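Local coordinates for lipoprotein (Colwellia psychrerythraea, PDB 3O0Y), which is of unknown function but is a putative lipoprotein with a mostly helical fold, probably related to the MA clan of metallopeptidases, at residues Arg46-Thr51 and Asp67-Ser72; Glu74-Leu79 and Gly125-Trp130. All coordinates share one frame; numbering follows the deposited sequence.

How the contacts relate
Contacts 1 and 2 form one continuous buried region, with their centres about 10 Å apart and each centre about 18 Å from the centre of the chain. They follow in series: the loop 67-72 of contact 1 runs directly into helix 73-92, whose first turns serve contact 2. R46 is the main bridge. Its NH2 makes a salt bridge to E76 OE2 at 2.7 Å and also hydrogen-bonds to I127 O, so it reaches both segments of contact 2. S49 OG and T129 OG1, 2.6 Å apart, add a probable hydrogen bond between the two contacts, and R46 CG packs on T129 CG2. Residues 46-51, 67-79 and 125-130 are thereby held together.

Contact 1. Residues Arg46-Thr51 and Asp67-Ser72; sequences RALSAT and DMEFYS
The start of the short helix 47-53 meets a buried carboxylate from the loop that leads into helix 73-92. R46 holds the N-cap position, and E69 reaches in from the loop to the backbone of the first turn. L48 N donates to E69 OE2 at 3.0 Å, with a bent N-H...O angle of 133°, coming from above the carboxylate plane. Glutamate suits the place because its chain is extended beyond CG, long enough to bring an acceptor to a helix start, whose dipole would probably favour the negative charge. A water joins the same OE2 to S49 OG, whose hydroxyl also pairs with T129 OG1. Y71 OH donates to the other oxygen, E69 OE1, at 2.6 Å, again from well out of the carboxylate plane. With an alanine here, L48 N and the Y71 hydroxyl would probably both lose their acceptor, and the bridging water one of its partners.

Apolar contacts complete the fit. The small A47 lets the loop come close, its CB 3.8 Å from D67 CB, while L48 CD1 lies 3.9 Å from M68 SD and beside the E69 stem; I148 and M152 of helix 144-154 also touch L48.

R46 folds back at chi2 (-72°), which brings its guanidinium beside the Y71 ring. The two planes are 45° apart, and Y71 CE1 sits over one guanidinium face, 3.4 Å from R46 NH2. That nitrogen is tied to E76, whereas R46 NH1 gives one of its hydrogens, at 2.9 Å, to a water oxygen that in turn donates to F70 O.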
loop_
_atom_site.group_PDB
_atom_site.type_symbol
_atom_site.label_atom_id
_atom_site.label_comp_id
_atom_site.label_asym_id
_atom_site.label_seq_id
_atom_site.Cartn_x
_atom_site.Cartn_y
_atom_site.Cartn_z
ATOM N N ARG A 46 12.939 -3.141 -11.830
ATOM C CA ARG A 46 12.445 -3.093 -10.462
ATOM C C ARG A 46 12.656 -4.460 -9.848
ATOM O O ARG A 46 11.706 -5.145 -9.394
ATOM C CB ARG A 46 10.960 -2.683 -10.404
ATOM C CG ARG A 46 10.721 -1.277 -10.828
ATOM C CD ARG A 46 11.214 -0.279 -9.813
ATOM N NE ARG A 46 10.897 1.103 -10.127
ATOM C CZ ARG A 46 11.707 1.922 -10.807
ATOM N NH1 ARG A 46 12.836 1.485 -11.358
ATOM N NH2 ARG A 46 11.370 3.195 -10.980
ATOM N N ALA A 47 13.938 -4.868 -9.816
ATOM C CA ALA A 47 14.275 -6.266 -9.446
ATOM C C ALA A 47 13.912 -6.600 -7.989
ATOM O O ALA A 47 13.596 -7.748 -7.674
ATOM C CB ALA A 47 15.758 -6.565 -9.718
ATOM N N LEU A 48 13.865 -5.600 -7.097
ATOM C CA LEU A 48 13.405 -5.843 -5.712
ATOM C C LEU A 48 11.915 -6.109 -5.628
ATOM O O LEU A 48 11.483 -6.976 -4.877
ATOM C CB LEU A 48 13.785 -4.670 -4.810
ATOM C CG LEU A 48 15.277 -4.964 -4.613
ATOM C CD1 LEU A 48 16.275 -4.046 -5.189
ATOM C CD2 LEU A 48 15.631 -5.804 -3.440
ATOM N N SER A 49 11.104 -5.445 -6.444
ATOM C CA SER A 49 9.695 -5.852 -6.603
ATOM C C SER A 49 9.539 -7.283 -7.133
ATOM O O SER A 49 8.682 -8.041 -6.681
ATOM C CB SER A 49 8.930 -4.820 -7.489
ATOM O OG SER A 49 8.770 -3.631 -6.727
ATOM N N ALA A 50 10.379 -7.669 -8.102
ATOM C CA ALA A 50 10.391 -9.020 -8.597
ATOM C C ALA A 50 10.630 -9.962 -7.428
ATOM O O ALA A 50 9.902 -10.941 -7.236
ATOM C CB ALA A 50 11.519 -9.211 -9.673
ATOM N N THR A 51 11.695 -9.694 -6.654
ATOM C CA THR A 51 11.934 -10.515 -5.440
ATOM C C THR A 51 10.727 -10.598 -4.459
ATOM O O THR A 51 10.404 -11.673 -3.947
ATOM C CB THR A 51 13.196 -9.993 -4.707
ATOM O OG1 THR A 51 14.309 -10.100 -5.607
ATOM C CG2 THR A 51 13.407 -10.794 -3.353
ATOM N N ASP A 67 20.278 -8.520 -8.850
ATOM C CA ASP A 67 20.270 -7.198 -9.454
ATOM C C ASP A 67 19.761 -6.145 -8.471
ATOM O O ASP A 67 18.988 -6.414 -7.529
ATOM C CB ASP A 67 19.391 -7.170 -10.706
ATOM C CG ASP A 67 20.025 -7.890 -11.927
ATOM O OD1 ASP A 67 21.093 -8.550 -11.807
ATOM O OD2 ASP A 67 19.421 -7.790 -13.027
ATOM N N MET A 68 20.175 -4.923 -8.748
ATOM C CA MET A 68 19.794 -3.768 -8.001
ATOM C C MET A 68 18.933 -2.857 -8.910
ATOM O O MET A 68 18.951 -2.992 -10.159
ATOM C CB MET A 68 21.056 -3.005 -7.516
ATOM C CG MET A 68 20.776 -1.794 -6.572
ATOM S SD MET A 68 19.641 -1.980 -5.182
ATOM C CE MET A 68 20.269 -3.582 -4.438
ATOM N N GLU A 69 18.175 -1.952 -8.288
ATOM C CA GLU A 69 17.415 -0.937 -9.005
ATOM C C GLU A 69 18.242 0.365 -9.043
ATOM O O GLU A 69 18.904 0.675 -8.079
ATOM C CB GLU A 69 16.134 -0.676 -8.268
ATOM C CG GLU A 69 15.215 -1.886 -8.223
ATOM C CD GLU A 69 13.954 -1.731 -7.346
ATOM O OE1 GLU A 69 13.770 -0.697 -6.632
ATOM O OE2 GLU A 69 13.139 -2.713 -7.327
ATOM N N PHE A 70 18.161 1.086 -10.156
ATOM C CA PHE A 70 18.821 2.357 -10.331
ATOM C C PHE A 70 17.849 3.394 -10.823
ATOM O O PHE A 70 16.886 3.120 -11.589
ATOM C CB PHE A 70 20.003 2.223 -11.287
ATOM C CG PHE A 70 20.975 1.134 -10.874
ATOM C CD1 PHE A 70 21.686 1.230 -9.695
ATOM C CD2 PHE A 70 21.095 -0.009 -11.636
ATOM C CE1 PHE A 70 22.558 0.193 -9.296
ATOM C CE2 PHE A 70 21.959 -1.024 -11.253
ATOM C CZ PHE A 70 22.697 -0.904 -10.113
ATOM N N TYR A 71 18.118 4.613 -10.427
ATOM C CA TYR A 71 17.127 5.683 -10.482
ATOM C C TYR A 71 17.656 6.945 -11.142
ATOM O O TYR A 71 17.129 8.011 -10.895
ATOM C CB TYR A 71 16.628 6.019 -9.053
ATOM C CG TYR A 71 15.755 4.917 -8.537
ATOM C CD1 TYR A 71 14.453 4.850 -8.913
ATOM C CD2 TYR A 71 16.289 3.869 -7.800
ATOM C CE1 TYR A 71 13.620 3.802 -8.472
ATOM C CE2 TYR A 71 15.531 2.830 -7.416
ATOM C CZ TYR A 71 14.177 2.790 -7.749
ATOM O OH TYR A 71 13.408 1.730 -7.357
ATOM N N SER A 72 18.644 6.851 -12.045
ATOM C CA SER A 72 19.185 8.077 -12.678
ATOM C C SER A 72 18.093 8.742 -13.544
ATOM O O SER A 72 17.166 8.085 -13.959
ATOM C CB SER A 72 20.372 7.732 -13.576
ATOM O OG SER A 72 20.000 7.232 -14.850
HETATM O O HOH W 1 14.533 3.435 -12.766
HETATM O O HOH W 2 16.167 -3.612 -11.269
HETATM O O HOH W 3 10.693 -2.039 -6.532
#

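Contact 2. Residues Glu74-Leu79 and Gly125-Trp130; sequences ENEKQL and GYIDTW
E76 and I127 face each other where the first turns of helix 73-92 pass the short strand 126-128; the segment axes come within 9.1 Å and cross at 57°. E76 points at the strand from the helix, and its chain bends at chi2 (-70°), turning the carboxylate to the strand backbone. I127 N donates to E76 OE1 at 3.1 Å, meeting the oxygen on its syn side but 26° out of the carboxylate plane. The same oxygen lies 3.3 Å from Y126 CA and 3.7 Å from I127 CG1, packed closely against the chain. A glutamate fits because it supplies an acceptor to a buried strand N-H, while R80 and R46 pair with its OE1 and OE2 and would probably balance the charge.

One turn further along, L79 also points toward the strand. Its CD2 approaches I127 CB at 4.3 Å, so that the branched isoleucine is lined by a polar oxygen at one point and a methyl at another.

Y126 is turned differently: of its side chain only CB comes near E76, and the ring leads away from the helix along the strand. There Y126 OH donates a hydrogen bond to D128 OD1 at 2.9 Å. G125, just before it, has a positive phi, a backbone shape that suits a residue without a side chain. D128 has its own task, closing an Asx turn in which W130 N donates to D128 OD2 at 2.9 Å.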
loop_
_atom_site.group_PDB
_atom_site.type_symbol
_atom_site.label_atom_id
_atom_site.label_comp_id
_atom_site.label_asym_id
_atom_site.label_seq_id
_atom_site.Cartn_x
_atom_site.Cartn_y
_atom_site.Cartn_z
ATOM N N GLU A 74 18.257 9.190 -16.702
ATOM C CA GLU A 74 18.142 8.446 -17.913
ATOM C C GLU A 74 17.428 7.117 -17.654
ATOM O O GLU A 74 16.627 6.720 -18.479
ATOM C CB GLU A 74 19.497 8.198 -18.548
ATOM C CG GLU A 74 19.401 7.537 -19.940
ATOM C CD GLU A 74 18.764 8.426 -21.043
ATOM O OE1 GLU A 74 18.703 9.693 -20.939
ATOM O OE2 GLU A 74 18.337 7.831 -22.068
ATOM N N ASN A 75 17.672 6.492 -16.497
ATOM C CA ASN A 75 16.972 5.244 -16.155
ATOM C C ASN A 75 15.448 5.479 -16.140
ATOM O O ASN A 75 14.680 4.728 -16.733
ATOM C CB ASN A 75 17.403 4.740 -14.785
ATOM C CG ASN A 75 18.858 4.228 -14.748
ATOM O OD1 ASN A 75 19.387 3.716 -15.755
ATOM N ND2 ASN A 75 19.516 4.419 -13.650
ATOM N N GLU A 76 15.037 6.550 -15.469
ATOM C CA GLU A 76 13.631 6.856 -15.302
ATOM C C GLU A 76 12.997 7.255 -16.616
ATOM O O GLU A 76 11.871 6.833 -16.948
ATOM C CB GLU A 76 13.419 7.939 -14.269
ATOM C CG GLU A 76 13.557 7.420 -12.840
ATOM C CD GLU A 76 12.368 6.482 -12.453
ATOM O OE1 GLU A 76 11.175 6.914 -12.501
ATOM O OE2 GLU A 76 12.637 5.356 -12.039
ATOM N N LYS A 77 13.710 8.081 -17.388
ATOM C CA LYS A 77 13.209 8.456 -18.715
ATOM C C LYS A 77 12.953 7.229 -19.611
ATOM O O LYS A 77 11.900 7.110 -20.231
ATOM C CB LYS A 77 14.221 9.387 -19.404
ATOM C CG LYS A 77 13.803 9.770 -20.862
ATOM C CD LYS A 77 14.853 10.756 -21.501
ATOM C CE LYS A 77 14.179 11.465 -22.739
ATOM N NZ LYS A 77 15.225 12.058 -23.625
ATOM N N GLN A 78 13.904 6.279 -19.657
ATOM C CA GLN A 78 13.804 5.153 -20.557
ATOM C C GLN A 78 12.712 4.187 -20.094
ATOM O O GLN A 78 12.023 3.607 -20.936
ATOM C CB GLN A 78 15.113 4.374 -20.691
ATOM C CG GLN A 78 16.193 5.206 -21.425
ATOM C CD GLN A 78 17.572 4.478 -21.473
ATOM O OE1 GLN A 78 17.667 3.279 -21.168
ATOM N NE2 GLN A 78 18.627 5.205 -21.898
ATOM N N LEU A 79 12.590 4.004 -18.770
ATOM C CA LEU A 79 11.602 3.097 -18.236
ATOM C C LEU A 79 10.202 3.624 -18.639
ATOM O O LEU A 79 9.364 2.893 -19.161
ATOM C CB LEU A 79 11.703 2.999 -16.691
ATOM C CG LEU A 79 10.573 2.292 -15.950
ATOM C CD1 LEU A 79 10.443 0.917 -16.432
ATOM C CD2 LEU A 79 10.759 2.319 -14.406
ATOM N N GLY A 125 10.192 12.825 -9.820
ATOM C CA GLY A 125 9.861 11.680 -8.991
ATOM C C GLY A 125 10.423 10.357 -9.460
ATOM O O GLY A 125 11.457 10.304 -10.135
ATOM N N TYR A 126 9.705 9.277 -9.168
ATOM C CA TYR A 126 10.165 7.952 -9.546
ATOM C C TYR A 126 8.922 7.098 -9.682
ATOM O O TYR A 126 7.915 7.425 -9.083
ATOM C CB TYR A 126 11.129 7.346 -8.500
ATOM C CG TYR A 126 10.454 6.891 -7.210
ATOM C CD1 TYR A 126 10.066 5.577 -7.029
ATOM C CD2 TYR A 126 10.059 7.813 -6.241
ATOM C CE1 TYR A 126 9.419 5.173 -5.872
ATOM C CE2 TYR A 126 9.415 7.389 -5.050
ATOM C CZ TYR A 126 9.052 6.079 -4.909
ATOM O OH TYR A 126 8.314 5.646 -3.794
ATOM N N ILE A 127 9.002 6.031 -10.488
ATOM C CA ILE A 127 7.888 5.067 -10.649
ATOM C C ILE A 127 7.942 3.992 -9.585
ATOM O O ILE A 127 8.958 3.301 -9.433
ATOM C CB ILE A 127 7.882 4.386 -12.016
ATOM C CG1 ILE A 127 7.813 5.431 -13.160
ATOM C CG2 ILE A 127 6.733 3.377 -12.115
ATOM C CD1 ILE A 127 6.652 6.455 -12.997
ATOM N N ASP A 128 6.905 3.953 -8.768
ATOM C CA ASP A 128 6.753 2.980 -7.710
ATOM C C ASP A 128 5.864 1.804 -8.245
ATOM O O ASP A 128 4.784 2.036 -8.837
ATOM C CB ASP A 128 6.138 3.713 -6.471
ATOM C CG ASP A 128 6.150 2.868 -5.233
ATOM O OD1 ASP A 128 7.074 3.084 -4.408
ATOM O OD2 ASP A 128 5.280 1.960 -5.119
ATOM N N THR A 129 6.277 0.549 -8.010
ATOM C CA THR A 129 5.503 -0.567 -8.503
ATOM C C THR A 129 4.176 -0.720 -7.816
ATOM O O THR A 129 3.325 -1.454 -8.347
ATOM C CB THR A 129 6.237 -1.915 -8.427
ATOM O OG1 THR A 129 6.606 -2.173 -7.067
ATOM C CG2 THR A 129 7.572 -1.870 -9.365
ATOM N N TRP A 130 3.955 -0.020 -6.700
ATOM C CA TRP A 130 2.620 0.061 -6.072
ATOM C C TRP A 130 1.881 1.338 -6.445
ATOM O O TRP A 130 0.765 1.277 -6.953
ATOM C CB TRP A 130 2.750 -0.118 -4.540
ATOM C CG TRP A 130 1.642 0.446 -3.748
ATOM C CD1 TRP A 130 0.344 -0.052 -3.716
ATOM C CD2 TRP A 130 1.672 1.556 -2.856
ATOM N NE1 TRP A 130 -0.425 0.715 -2.884
ATOM C CE2 TRP A 130 0.362 1.726 -2.359
ATOM C CE3 TRP A 130 2.677 2.457 -2.443
ATOM C CZ2 TRP A 130 0.038 2.737 -1.458
ATOM C CZ3 TRP A 130 2.341 3.474 -1.559
ATOM C CH2 TRP A 130 1.059 3.560 -1.041
#